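Local structure of lectin (Cicer arietinum, 3V6N) at residues E184-K189 with Y193-F198; Y133-D138 with D159-L164; N15-L20 with A89-K94; R11-N16 with E71-F76; K212-D215 with L220-I223. The protein agglutinates red blood cells as a chickpea albumin of the hemopexin fold, a four-bladed beta-propeller that binds calcium and sodium ions. All coordinates share one frame; numbering follows the deposited sequence.

Contact 1 of 5, residues E184-K189 with Y193-F198; sequences EAYLFK and YARINF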
# COMPACT_ATOMS: atom_id res chain seq x y z
N GLU A 184 15.49 -8.05 -28.35
CA GLU A 184 14.17 -7.54 -28.73
C GLU A 184 13.31 -7.32 -27.51
O GLU A 184 13.47 -7.99 -26.48
CB GLU A 184 13.46 -8.48 -29.71
CG GLU A 184 14.05 -8.46 -31.11
CD GLU A 184 13.24 -9.24 -32.12
OE1 GLU A 184 12.06 -9.62 -31.87
OE2 GLU A 184 13.79 -9.46 -33.21
N ALA A 185 12.40 -6.37 -27.64
CA ALA A 185 11.50 -5.98 -26.59
C ALA A 185 10.22 -5.46 -27.23
O ALA A 185 10.22 -5.01 -28.38
CB ALA A 185 12.14 -4.91 -25.72
N TYR A 186 9.12 -5.56 -26.48
CA TYR A 186 7.84 -5.04 -26.91
C TYR A 186 7.47 -3.83 -26.06
O TYR A 186 7.63 -3.85 -24.84
CB TYR A 186 6.75 -6.10 -26.79
CG TYR A 186 6.96 -7.33 -27.65
CD1 TYR A 186 6.37 -7.44 -28.92
CD2 TYR A 186 7.76 -8.39 -27.21
CE1 TYR A 186 6.57 -8.58 -29.71
CE2 TYR A 186 7.96 -9.51 -27.99
CZ TYR A 186 7.35 -9.60 -29.23
OH TYR A 186 7.56 -10.73 -29.99
N LEU A 187 6.99 -2.79 -26.72
CA LEU A 187 6.49 -1.59 -26.05
C LEU A 187 5.00 -1.50 -26.31
O LEU A 187 4.56 -1.79 -27.40
CB LEU A 187 7.19 -0.32 -26.57
CG LEU A 187 8.73 -0.33 -26.69
CD1 LEU A 187 9.22 1.01 -27.22
CD2 LEU A 187 9.41 -0.67 -25.36
N PHE A 188 4.23 -1.11 -25.31
CA PHE A 188 2.78 -1.00 -25.48
C PHE A 188 2.28 0.39 -25.15
O PHE A 188 2.78 1.04 -24.22
CB PHE A 188 2.05 -2.06 -24.63
CG PHE A 188 2.46 -3.48 -24.95
CD1 PHE A 188 3.45 -4.12 -24.21
CD2 PHE A 188 1.88 -4.16 -26.02
CE1 PHE A 188 3.84 -5.43 -24.52
CE2 PHE A 188 2.26 -5.46 -26.34
CZ PHE A 188 3.25 -6.10 -25.58
N LYS A 189 1.28 0.84 -25.90
CA LYS A 189 0.53 2.06 -25.60
C LYS A 189 -0.84 2.02 -26.28
O LYS A 189 -0.94 1.96 -27.52
CB LYS A 189 1.32 3.31 -26.02
CG LYS A 189 0.72 4.61 -25.49
CD LYS A 189 1.67 5.75 -25.79
CE LYS A 189 1.39 6.98 -24.94
NZ LYS A 189 2.47 7.95 -25.29
N TYR A 193 1.40 -1.51 -30.26
CA TYR A 193 2.67 -2.03 -29.79
C TYR A 193 3.73 -1.70 -30.84
O TYR A 193 3.42 -1.43 -32.00
CB TYR A 193 2.60 -3.56 -29.58
CG TYR A 193 2.80 -4.35 -30.86
CD1 TYR A 193 1.75 -4.52 -31.78
CD2 TYR A 193 4.05 -4.89 -31.19
CE1 TYR A 193 1.93 -5.22 -32.96
CE2 TYR A 193 4.23 -5.60 -32.37
CZ TYR A 193 3.18 -5.76 -33.25
OH TYR A 193 3.35 -6.45 -34.44
N ALA A 194 4.99 -1.71 -30.40
CA ALA A 194 6.14 -1.76 -31.30
C ALA A 194 7.06 -2.86 -30.82
O ALA A 194 7.26 -3.03 -29.61
CB ALA A 194 6.88 -0.44 -31.31
N ARG A 195 7.62 -3.61 -31.76
CA ARG A 195 8.68 -4.55 -31.47
C ARG A 195 9.97 -3.85 -31.86
O ARG A 195 10.18 -3.57 -33.02
CB ARG A 195 8.47 -5.84 -32.27
CG ARG A 195 9.46 -6.96 -32.00
CD ARG A 195 9.02 -8.26 -32.67
NE ARG A 195 8.70 -8.05 -34.07
CZ ARG A 195 9.50 -8.35 -35.10
NH1 ARG A 195 10.68 -8.91 -34.90
NH2 ARG A 195 9.10 -8.09 -36.33
N ILE A 196 10.81 -3.54 -30.87
CA ILE A 196 12.10 -2.88 -31.11
C ILE A 196 13.29 -3.84 -31.00
O ILE A 196 13.20 -4.87 -30.32
CB ILE A 196 12.30 -1.66 -30.18
CG1 ILE A 196 12.52 -2.10 -28.73
CG2 ILE A 196 11.11 -0.71 -30.27
CD1 ILE A 196 13.02 -1.00 -27.82
N ASN A 197 14.38 -3.52 -31.68
CA ASN A 197 15.68 -4.20 -31.50
C ASN A 197 16.61 -3.19 -30.86
O ASN A 197 16.71 -2.04 -31.32
CB ASN A 197 16.25 -4.71 -32.83
CG ASN A 197 17.51 -5.57 -32.64
OD1 ASN A 197 18.63 -5.06 -32.56
ND2 ASN A 197 17.33 -6.88 -32.59
N PHE A 198 17.26 -3.58 -29.77
CA PHE A 198 18.10 -2.65 -29.01
C PHE A 198 19.49 -3.26 -28.79
O PHE A 198 19.65 -4.48 -28.77
CB PHE A 198 17.43 -2.22 -27.67
CG PHE A 198 17.28 -3.35 -26.67
CD1 PHE A 198 16.21 -4.23 -26.74
CD2 PHE A 198 18.23 -3.53 -25.65
CE1 PHE A 198 16.09 -5.28 -25.83
CE2 PHE A 198 18.11 -4.57 -24.74
CZ PHE A 198 17.04 -5.45 -24.82
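Strands 184-189 and 193-197 run antiparallel, their axes 4.7 Å apart at closest approach and 160° between their directions. They form the central beta hairpin of one blade of the four-bladed hemopexin propeller. Ala185 pairs with Ile196 and Leu187 with Ala194, each through two backbone hydrogen bonds. The shortest is Leu187 N to Ala194 O, 2.9 Å. Ala185, Leu187, Ala194 and Ile196 share one face of the sheet. There Leu187 and Ile196 cross at about a right angle, with Leu187 CD1 4.0 Å from Ile196 CG2. The other face carries Glu184, Tyr186, Phe188, Tyr193 and Arg195. The Tyr186 and Tyr193 side chains lie side by side and point the same way, and Tyr193 CD2 meets the edge of the Tyr186 ring. Tyr186 OH is hydrogen-bonded to Tyr216 OH of helix 213-216. Arg195 runs alongside the Tyr186 ring, with CD 3.9 Å from Tyr186 CE1. Its CG is anti to the backbone N (chi1 -176°), and the chain bends at chi3, which brings the guanidinium to Glu184. The salt bridge there is long and its hydrogen bond weak but straight: Arg195 NH1 lies 3.4 Å from Glu184 OE1, which sits at the guanidinium edge.

Contact 2 of 5, residues Y133-D138 with D159-L164; sequences YLFKGD and DGFPCL. With SO4 (sulfate ion), chain H.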
# COMPACT_ATOMS: atom_id res chain seq x y z
N TYR A 133 15.73 -1.28 -17.93
CA TYR A 133 15.29 0.02 -18.38
C TYR A 133 13.94 0.35 -17.77
O TYR A 133 13.03 -0.48 -17.76
CB TYR A 133 15.22 0.05 -19.90
CG TYR A 133 16.56 -0.10 -20.58
CD1 TYR A 133 17.38 1.01 -20.77
CD2 TYR A 133 17.02 -1.34 -21.03
CE1 TYR A 133 18.61 0.90 -21.39
CE2 TYR A 133 18.25 -1.46 -21.66
CZ TYR A 133 19.04 -0.34 -21.83
OH TYR A 133 20.26 -0.41 -22.44
N LEU A 134 13.80 1.57 -17.24
CA LEU A 134 12.56 2.00 -16.60
C LEU A 134 12.09 3.32 -17.19
O LEU A 134 12.91 4.19 -17.49
CB LEU A 134 12.71 2.11 -15.08
CG LEU A 134 13.19 0.82 -14.40
CD1 LEU A 134 14.68 0.93 -14.14
CD2 LEU A 134 12.46 0.54 -13.09
N PHE A 135 10.78 3.46 -17.34
CA PHE A 135 10.21 4.59 -18.08
C PHE A 135 9.21 5.34 -17.23
O PHE A 135 8.33 4.71 -16.61
CB PHE A 135 9.55 4.12 -19.40
CG PHE A 135 10.48 3.42 -20.34
CD1 PHE A 135 11.22 4.13 -21.27
CD2 PHE A 135 10.64 2.03 -20.28
CE1 PHE A 135 12.10 3.48 -22.14
CE2 PHE A 135 11.51 1.38 -21.15
CZ PHE A 135 12.24 2.10 -22.08
N LYS A 136 9.32 6.68 -17.23
CA LYS A 136 8.32 7.55 -16.59
C LYS A 136 8.17 8.83 -17.40
O LYS A 136 9.16 9.55 -17.63
CB LYS A 136 8.67 7.85 -15.12
CG LYS A 136 7.69 8.78 -14.38
CD LYS A 136 6.29 8.19 -14.30
CE LYS A 136 5.30 9.07 -13.53
NZ LYS A 136 5.50 8.91 -12.06
N GLY A 137 6.93 9.12 -17.82
CA GLY A 137 6.65 10.19 -18.79
C GLY A 137 7.54 10.05 -20.01
O GLY A 137 7.64 8.95 -20.59
N ASP A 138 8.21 11.13 -20.39
CA ASP A 138 9.12 11.11 -21.53
C ASP A 138 10.59 10.78 -21.16
O ASP A 138 11.48 10.99 -21.98
CB ASP A 138 9.02 12.43 -22.32
CG ASP A 138 9.51 13.64 -21.53
OD1 ASP A 138 9.80 13.48 -20.34
OD2 ASP A 138 9.61 14.75 -22.09
N ASP A 159 16.67 10.34 -26.46
CA ASP A 159 18.13 10.31 -26.41
C ASP A 159 18.63 8.88 -26.58
O ASP A 159 19.60 8.65 -27.30
CB ASP A 159 18.70 10.85 -25.08
CG ASP A 159 18.42 12.33 -24.87
OD1 ASP A 159 18.17 13.05 -25.85
OD2 ASP A 159 18.46 12.77 -23.69
N GLY A 160 17.97 7.93 -25.92
CA GLY A 160 18.42 6.55 -25.89
C GLY A 160 17.80 5.69 -26.97
O GLY A 160 18.39 4.68 -27.38
N PHE A 161 16.62 6.08 -27.43
CA PHE A 161 15.90 5.32 -28.45
C PHE A 161 15.45 6.27 -29.57
O PHE A 161 14.25 6.59 -29.68
CB PHE A 161 14.70 4.60 -27.82
CG PHE A 161 15.06 3.71 -26.65
CD1 PHE A 161 15.15 4.23 -25.36
CD2 PHE A 161 15.28 2.34 -26.83
CE1 PHE A 161 15.47 3.41 -24.28
CE2 PHE A 161 15.58 1.51 -25.75
CZ PHE A 161 15.68 2.05 -24.47
N PRO A 162 16.41 6.73 -30.42
CA PRO A 162 16.14 7.77 -31.42
C PRO A 162 15.07 7.34 -32.41
O PRO A 162 14.32 8.18 -32.90
CB PRO A 162 17.48 7.94 -32.14
CG PRO A 162 18.49 7.31 -31.26
CD PRO A 162 17.77 6.18 -30.58
N CYS A 163 15.01 6.03 -32.67
CA CYS A 163 13.96 5.37 -33.47
C CYS A 163 12.51 5.69 -33.06
O CYS A 163 11.59 5.47 -33.83
CB CYS A 163 14.19 3.83 -33.47
SG CYS A 163 14.14 2.92 -31.88
N LEU A 164 12.31 6.21 -31.85
CA LEU A 164 10.95 6.49 -31.37
C LEU A 164 10.49 7.93 -31.58
O LEU A 164 9.33 8.27 -31.31
CB LEU A 164 10.81 6.09 -29.90
CG LEU A 164 11.07 4.60 -29.60
CD1 LEU A 164 11.04 4.34 -28.11
CD2 LEU A 164 10.05 3.72 -30.32
S SO4 H . 20.81 2.88 -23.88
O1 SO4 H . 21.50 3.50 -25.03
O2 SO4 H . 21.48 1.62 -23.49
O3 SO4 H . 20.82 3.82 -22.76
O4 SO4 H . 19.47 2.61 -24.41
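Phe161 turns its edge to the face of Tyr133 in a T-shaped pair. The ring planes are 75° apart and the centroids 5.9 Å. Phe161 CZ lies over the Tyr133 ring toward its rim, 4.2 Å from Tyr133 CD1. Phe135 comes at Phe161 from the opposite direction. This second pair is oblique, with planes at 50° and Phe161 CE1 4.0 Å from Phe135 CE1. The three rings form an aromatic cluster between strand 131-136 and the turn after helix 157-160, within one propeller blade. Phe161 is the first residue past that helix to leave helical backbone angles. Tyr140 of the next strand adds another edge-to-face ring to Phe161. A sulfate ion, probably from the crystallisation liquor, sits beside the cluster. Tyr133 OH donates a hydrogen bond of 2.6 Å to sulfate O2, while sulfate O4 lies over one face of Phe161. Tyr140 OH and Gly201 N also bind the ion. The protein contact is thus purely apolar, and in this crystal the anion takes the hydrogen bond of Tyr133 OH.

Contact 3 of 5, residues N15-L20 with A89-K94; sequences NNEAYL and APHSDK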
# COMPACT_ATOMS: atom_id res chain seq x y z
N ASN A 15 10.12 -20.52 -21.78
CA ASN A 15 10.27 -20.12 -23.19
C ASN A 15 8.98 -19.58 -23.81
O ASN A 15 7.93 -20.23 -23.73
CB ASN A 15 10.78 -21.30 -24.05
CG ASN A 15 12.20 -21.76 -23.66
OD1 ASN A 15 12.94 -21.05 -22.98
ND2 ASN A 15 12.59 -22.96 -24.13
N ASN A 16 9.05 -18.39 -24.39
CA ASN A 16 7.93 -17.79 -25.15
C ASN A 16 6.64 -17.52 -24.36
O ASN A 16 5.57 -17.44 -24.95
CB ASN A 16 7.63 -18.58 -26.45
CG ASN A 16 8.86 -18.71 -27.34
OD1 ASN A 16 9.75 -17.88 -27.31
ND2 ASN A 16 8.91 -19.76 -28.12
N GLU A 17 6.76 -17.33 -23.05
CA GLU A 17 5.61 -16.99 -22.21
C GLU A 17 5.80 -15.62 -21.58
O GLU A 17 6.92 -15.25 -21.21
CB GLU A 17 5.38 -18.05 -21.13
CG GLU A 17 5.05 -19.43 -21.71
CD GLU A 17 4.69 -20.47 -20.67
OE1 GLU A 17 4.31 -20.12 -19.53
OE2 GLU A 17 4.76 -21.67 -21.02
N ALA A 18 4.71 -14.86 -21.48
CA ALA A 18 4.75 -13.56 -20.78
C ALA A 18 3.44 -13.31 -20.05
O ALA A 18 2.38 -13.73 -20.51
CB ALA A 18 5.05 -12.41 -21.75
N TYR A 19 3.54 -12.64 -18.90
CA TYR A 19 2.41 -12.22 -18.08
C TYR A 19 2.06 -10.77 -18.43
O TYR A 19 2.93 -9.90 -18.46
CB TYR A 19 2.77 -12.33 -16.58
CG TYR A 19 3.05 -13.75 -16.12
CD1 TYR A 19 2.04 -14.54 -15.58
CD2 TYR A 19 4.32 -14.31 -16.26
CE1 TYR A 19 2.28 -15.86 -15.18
CE2 TYR A 19 4.58 -15.61 -15.85
CZ TYR A 19 3.56 -16.39 -15.33
OH TYR A 19 3.82 -17.69 -14.94
N LEU A 20 0.78 -10.54 -18.69
CA LEU A 20 0.25 -9.27 -19.08
C LEU A 20 -0.82 -8.88 -18.08
O LEU A 20 -1.70 -9.68 -17.79
CB LEU A 20 -0.36 -9.37 -20.48
CG LEU A 20 0.60 -9.82 -21.58
CD1 LEU A 20 -0.17 -10.23 -22.82
CD2 LEU A 20 1.54 -8.67 -21.87
N ALA A 89 6.77 -18.21 -9.49
CA ALA A 89 6.57 -19.67 -9.49
C ALA A 89 5.70 -20.17 -10.65
O ALA A 89 4.58 -20.63 -10.42
CB ALA A 89 5.96 -20.10 -8.16
N PRO A 90 6.22 -20.09 -11.89
CA PRO A 90 5.43 -20.30 -13.09
C PRO A 90 4.69 -21.63 -13.10
O PRO A 90 5.29 -22.67 -12.83
CB PRO A 90 6.47 -20.32 -14.22
CG PRO A 90 7.68 -19.67 -13.65
CD PRO A 90 7.66 -19.91 -12.18
N HIS A 91 3.39 -21.59 -13.40
CA HIS A 91 2.59 -22.81 -13.57
C HIS A 91 2.39 -23.59 -12.30
O HIS A 91 2.06 -24.77 -12.34
CB HIS A 91 3.23 -23.74 -14.62
CG HIS A 91 3.26 -23.16 -16.00
ND1 HIS A 91 2.52 -23.65 -17.01
CD2 HIS A 91 3.98 -22.09 -16.53
CE1 HIS A 91 2.75 -22.93 -18.13
NE2 HIS A 91 3.65 -21.98 -17.83
N SER A 92 2.60 -22.95 -11.15
CA SER A 92 2.43 -23.64 -9.88
C SER A 92 1.70 -22.81 -8.83
O SER A 92 1.23 -21.70 -9.11
CB SER A 92 3.78 -24.16 -9.33
OG SER A 92 4.50 -23.14 -8.66
N ASP A 93 1.63 -23.38 -7.64
CA ASP A 93 0.90 -22.86 -6.50
C ASP A 93 1.80 -21.99 -5.64
O ASP A 93 1.33 -21.28 -4.76
CB ASP A 93 0.45 -24.06 -5.65
CG ASP A 93 -1.03 -24.07 -5.36
OD1 ASP A 93 -1.78 -23.28 -6.00
OD2 ASP A 93 -1.46 -24.88 -4.51
N LYS A 94 3.10 -22.05 -5.91
CA LYS A 94 4.14 -21.62 -4.97
C LYS A 94 4.51 -20.14 -4.91
O LYS A 94 5.55 -19.82 -4.35
CB LYS A 94 5.41 -22.44 -5.23
CG LYS A 94 5.43 -23.82 -4.58
CD LYS A 94 5.08 -24.92 -5.57
CE LYS A 94 4.16 -25.95 -4.90
NZ LYS A 94 4.45 -27.33 -5.36
O HOH W 1 1.87 -19.06 -13.73
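Glu17 meets His91 where strand 17-22 of one blade faces the 89-94 loop of the next sheet along the chain. It is the first residue of 15-20 to reach across. Its side chain leaves with CG anti to the carbonyl carbon (chi1 -62°) and stays extended beyond CG, which carries the carboxylate out to the histidine. His91 comes from the opposite direction. His91 NE2 donates to Glu17 OE1 at 2.6 Å, with an N-H...O angle of 170°. The oxygen uses its syn lone pair and lies in the imidazole plane, although the carboxylate and ring planes are 50° apart. Two residues on, Tyr19 reaches the same loop. Its OH packs on Pro90, 3.6 Å from Pro90 CA, and the two side chains cross at about a right angle. A water joins Tyr19 OH, at 2.7 Å, to the backbone N of His91, which donates to it at 3.0 Å. Phe10 stacks on the Tyr19 ring. The loop itself is a type II turn from Ala89 to Ser92. Ala89 O accepts from both Ser92 N and Ser92 OG, and Ser92 OG accepts in turn from Lys94 N in an ST turn. The short, straight histidine-carboxylate bond would probably favour a protonated imidazole, making this partly buried junction a charge-assisted link between two blades.

Contact 4 of 5, residues R11-N16 with E71-F76; sequences RSSRNN and EYNEAF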
# COMPACT_ATOMS: atom_id res chain seq x y z
N ARG A 11 8.45 -10.85 -18.90
CA ARG A 11 8.81 -12.09 -19.55
C ARG A 11 8.90 -13.19 -18.50
O ARG A 11 9.50 -12.98 -17.45
CB ARG A 11 10.19 -11.91 -20.19
CG ARG A 11 10.70 -13.13 -20.93
CD ARG A 11 12.08 -12.92 -21.51
NE ARG A 11 13.05 -12.52 -20.49
CZ ARG A 11 14.22 -11.97 -20.77
NH1 ARG A 11 14.56 -11.75 -22.05
NH2 ARG A 11 15.05 -11.62 -19.79
N SER A 12 8.29 -14.35 -18.77
CA SER A 12 8.49 -15.54 -17.93
C SER A 12 9.84 -16.22 -18.16
O SER A 12 10.46 -16.07 -19.22
CB SER A 12 7.41 -16.57 -18.21
OG SER A 12 7.50 -17.66 -17.29
N SER A 13 10.29 -17.00 -17.17
CA SER A 13 11.45 -17.89 -17.35
C SER A 13 11.11 -19.09 -18.26
O SER A 13 12.02 -19.73 -18.80
CB SER A 13 11.96 -18.42 -16.02
OG SER A 13 10.95 -19.22 -15.40
N ARG A 14 9.83 -19.41 -18.41
CA ARG A 14 9.41 -20.38 -19.44
C ARG A 14 9.51 -19.77 -20.86
O ARG A 14 9.04 -18.64 -21.09
CB ARG A 14 7.98 -20.87 -19.17
CG ARG A 14 7.78 -21.47 -17.78
CD ARG A 14 8.46 -22.82 -17.73
NE ARG A 14 8.38 -23.46 -16.42
CZ ARG A 14 7.48 -24.38 -16.10
NH1 ARG A 14 6.56 -24.77 -16.97
NH2 ARG A 14 7.51 -24.91 -14.88
N ASN A 15 10.12 -20.52 -21.78
CA ASN A 15 10.27 -20.12 -23.19
C ASN A 15 8.98 -19.58 -23.81
O ASN A 15 7.93 -20.23 -23.73
CB ASN A 15 10.78 -21.30 -24.05
CG ASN A 15 12.20 -21.76 -23.66
OD1 ASN A 15 12.94 -21.05 -22.98
ND2 ASN A 15 12.59 -22.96 -24.13
N ASN A 16 9.05 -18.39 -24.39
CA ASN A 16 7.93 -17.79 -25.15
C ASN A 16 6.64 -17.52 -24.36
O ASN A 16 5.57 -17.44 -24.95
CB ASN A 16 7.63 -18.58 -26.45
CG ASN A 16 8.86 -18.71 -27.34
OD1 ASN A 16 9.75 -17.88 -27.31
ND2 ASN A 16 8.91 -19.76 -28.12
N GLU A 71 15.83 -12.45 -12.45
CA GLU A 71 16.51 -13.70 -12.75
C GLU A 71 15.73 -14.81 -12.05
O GLU A 71 14.99 -14.57 -11.09
CB GLU A 71 17.97 -13.69 -12.26
CG GLU A 71 18.93 -12.84 -13.11
CD GLU A 71 19.59 -13.61 -14.24
OE1 GLU A 71 19.34 -14.83 -14.38
OE2 GLU A 71 20.39 -13.00 -15.00
N TYR A 72 15.93 -16.03 -12.54
CA TYR A 72 15.22 -17.20 -12.06
C TYR A 72 13.73 -16.96 -12.20
O TYR A 72 13.25 -16.59 -13.28
CB TYR A 72 15.64 -17.55 -10.63
CG TYR A 72 17.11 -17.85 -10.59
CD1 TYR A 72 18.02 -16.91 -10.08
CD2 TYR A 72 17.61 -19.04 -11.12
CE1 TYR A 72 19.38 -17.18 -10.08
CE2 TYR A 72 18.96 -19.32 -11.12
CZ TYR A 72 19.85 -18.39 -10.59
OH TYR A 72 21.20 -18.68 -10.59
N ASN A 73 13.00 -17.14 -11.12
CA ASN A 73 11.57 -16.96 -11.18
C ASN A 73 11.13 -15.75 -10.36
O ASN A 73 10.07 -15.76 -9.76
CB ASN A 73 10.88 -18.22 -10.66
CG ASN A 73 11.18 -19.43 -11.52
OD1 ASN A 73 11.27 -19.33 -12.74
ND2 ASN A 73 11.32 -20.59 -10.88
N GLU A 74 11.96 -14.71 -10.32
CA GLU A 74 11.65 -13.56 -9.50
C GLU A 74 11.42 -12.31 -10.34
O GLU A 74 12.13 -12.09 -11.31
CB GLU A 74 12.74 -13.34 -8.44
CG GLU A 74 12.94 -14.56 -7.53
CD GLU A 74 14.14 -14.42 -6.61
OE1 GLU A 74 14.67 -13.31 -6.46
OE2 GLU A 74 14.55 -15.43 -6.01
N ALA A 75 10.41 -11.53 -9.97
CA ALA A 75 10.08 -10.28 -10.67
C ALA A 75 9.79 -9.13 -9.69
O ALA A 75 9.32 -9.37 -8.58
CB ALA A 75 8.87 -10.50 -11.56
N PHE A 76 10.09 -7.90 -10.10
CA PHE A 76 9.66 -6.71 -9.36
C PHE A 76 8.30 -6.33 -9.92
O PHE A 76 8.10 -6.32 -11.14
CB PHE A 76 10.64 -5.53 -9.49
CG PHE A 76 11.77 -5.55 -8.48
CD1 PHE A 76 11.57 -5.10 -7.18
CD2 PHE A 76 13.03 -6.03 -8.83
CE1 PHE A 76 12.60 -5.14 -6.25
CE2 PHE A 76 14.07 -6.08 -7.91
CZ PHE A 76 13.86 -5.63 -6.61
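Ser13 and Asn73 make the close part of this contact. Ser13 OG donates to Asn73 OD1 at 2.7 Å. The hydroxyl comes almost straight in line with the amide C=O, at a C=O...O angle of 169°. Ser13 OG sits between its own backbone N and carbonyl carbon (chi1 64°), a setting that directs it at the amide. Beside this bond, Ser13 CB rests 3.5 Å from Tyr72 O, so the serine touches both a side chain and a backbone carbonyl of the opposite loop. The rest is loose. Only 84 Å² is buried between 11-16 and 71-76, counting both sides. Tyr72 is exposed and its side chain starts away from 11-16; its backbone takes part. Each loop also has bonds of its own. Ser12 OG accepts from Arg14 N at 3.1 Å in an ST turn. Glu74 N donates to Glu71 O across the tight bend that precedes strand 74-79. Pro90 packs against both Ser13 and Asn73 and so borders the hydrogen bond. Tyr88 OH makes a weak hydrogen bond with Ser13 N. The contact is a small polar surface link, away from the metal sites. It joins the turn between strands 6-11 and 17-22 to the turn between strands 66-69 and 74-79, two equivalent hairpin turns of successive blades in a beta-propeller.

Contact 5 of 5, residues K212-D215 with L220-I223; sequences KTLD and LRGI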
# COMPACT_ATOMS: atom_id res chain seq x y z
N LYS A 212 -0.98 -2.70 -34.60
CA LYS A 212 -2.08 -3.00 -33.69
C LYS A 212 -1.85 -4.32 -32.97
O LYS A 212 -1.63 -5.36 -33.59
CB LYS A 212 -3.40 -3.04 -34.44
CG LYS A 212 -3.88 -1.66 -34.87
CD LYS A 212 -5.39 -1.60 -35.00
CE LYS A 212 -6.09 -2.01 -33.70
NZ LYS A 212 -7.52 -2.39 -33.91
N THR A 213 -1.92 -4.26 -31.64
CA THR A 213 -1.67 -5.42 -30.81
C THR A 213 -2.54 -6.63 -31.17
O THR A 213 -2.06 -7.78 -31.15
CB THR A 213 -1.79 -5.05 -29.31
OG1 THR A 213 -0.97 -3.91 -29.03
CG2 THR A 213 -1.34 -6.21 -28.42
N LEU A 214 -3.80 -6.37 -31.51
CA LEU A 214 -4.76 -7.43 -31.86
C LEU A 214 -4.44 -8.13 -33.19
O LEU A 214 -4.80 -9.29 -33.38
CB LEU A 214 -6.21 -6.90 -31.83
CG LEU A 214 -6.81 -6.64 -30.43
CD1 LEU A 214 -8.17 -5.96 -30.51
CD2 LEU A 214 -6.90 -7.93 -29.62
N ASP A 215 -3.77 -7.44 -34.11
CA ASP A 215 -3.27 -8.09 -35.34
C ASP A 215 -2.13 -9.08 -35.05
O ASP A 215 -2.02 -10.12 -35.69
CB ASP A 215 -2.80 -7.06 -36.37
CG ASP A 215 -3.93 -6.19 -36.93
OD1 ASP A 215 -5.12 -6.54 -36.76
OD2 ASP A 215 -3.62 -5.15 -37.56
N LEU A 220 -5.84 -12.56 -28.12
CA LEU A 220 -6.33 -11.55 -27.18
C LEU A 220 -7.65 -10.88 -27.58
O LEU A 220 -8.12 -9.96 -26.88
CB LEU A 220 -5.27 -10.47 -26.95
CG LEU A 220 -3.93 -10.82 -26.28
CD1 LEU A 220 -3.05 -9.57 -26.23
CD2 LEU A 220 -4.12 -11.43 -24.88
N ARG A 221 -8.25 -11.30 -28.69
CA ARG A 221 -9.53 -10.74 -29.13
C ARG A 221 -10.64 -10.99 -28.10
O ARG A 221 -10.93 -12.13 -27.75
CB ARG A 221 -9.94 -11.27 -30.51
CG ARG A 221 -9.12 -10.64 -31.63
CD ARG A 221 -9.34 -11.31 -32.98
NE ARG A 221 -8.13 -11.23 -33.80
CZ ARG A 221 -7.75 -10.18 -34.53
NH1 ARG A 221 -8.49 -9.07 -34.56
NH2 ARG A 221 -6.63 -10.24 -35.22
N GLY A 222 -11.23 -9.90 -27.60
CA GLY A 222 -12.28 -9.98 -26.59
C GLY A 222 -11.77 -9.91 -25.16
O GLY A 222 -12.55 -9.92 -24.21
N ILE A 223 -10.45 -9.86 -25.01
CA ILE A 223 -9.82 -9.68 -23.70
C ILE A 223 -9.39 -8.22 -23.53
O ILE A 223 -9.66 -7.60 -22.50
CB ILE A 223 -8.63 -10.65 -23.51
CG1 ILE A 223 -9.12 -12.11 -23.55
CG2 ILE A 223 -7.89 -10.36 -22.20
CD1 ILE A 223 -8.03 -13.15 -23.41
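The short helix 213-216 follows the outermost strand of a propeller blade, and here its first turn meets the chain that comes back after it, at Leu220 and Arg221. Lys212 holds the N-cap position. Leu214 has the largest share of the packing. Its CD2 branch lies 3.6 Å from Leu220 O and 4.0 Å from Leu220 CB, so one methyl covers both the backbone and the base of that side chain. The same CD2 is 4.0 Å from Arg221 CG, so the methyl touches both residues. Leu214 CG is anti to the carbonyl carbon (chi1 -73°), which turns the branch toward 220-223. Thr213 adds a lighter touch, with CG2 4.4 Å from Leu220 CD1. Arg221 bends at chi3, and its guanidinium reaches the helix backbone at Leu214 O. This oxygen lies over one face of the group. Arg221 NH2 is near it, but the angle is poor and no hydrogen bond forms. Asp215 OD1 is 4.3 Å from Arg221 NH2, beyond a salt bridge, yet the opposite charges probably attract weakly. Within 220-223, Ile223 N donates to Leu220 O and closes a tight turn. At the backbone angles of Gly222 a CB would press on the carbonyl O of Arg221. Thr213 also packs on Tyr193 of strand 192-197 and bonds through its backbone to Glu191, while Lys212 lies against Tyr192.

From the N terminus, the turn at 11-16 and strand 17-22 open contacts 4 and 3 together. Contact 4 closes first, at 71-76, and contact 3 spans the longer loop, to 89-94. They share Asn15 and Asn16, are linked by a probable backbone hydrogen bond from Ser12 N to Glu17 O, and join two neighbouring sheets. Contact 2 then brings the end of helix 157-160 back to strand 131-136 of the third blade, and contact 1 is the tight hairpin of the fourth. Contact 5 follows in series near the C terminus. Contact 1 touches contact 2 through Leu187 with Leu164 and Ile196 with Phe161, and contact 5 through Tyr193 with Thr213. It therefore connects the third blade to the final helix.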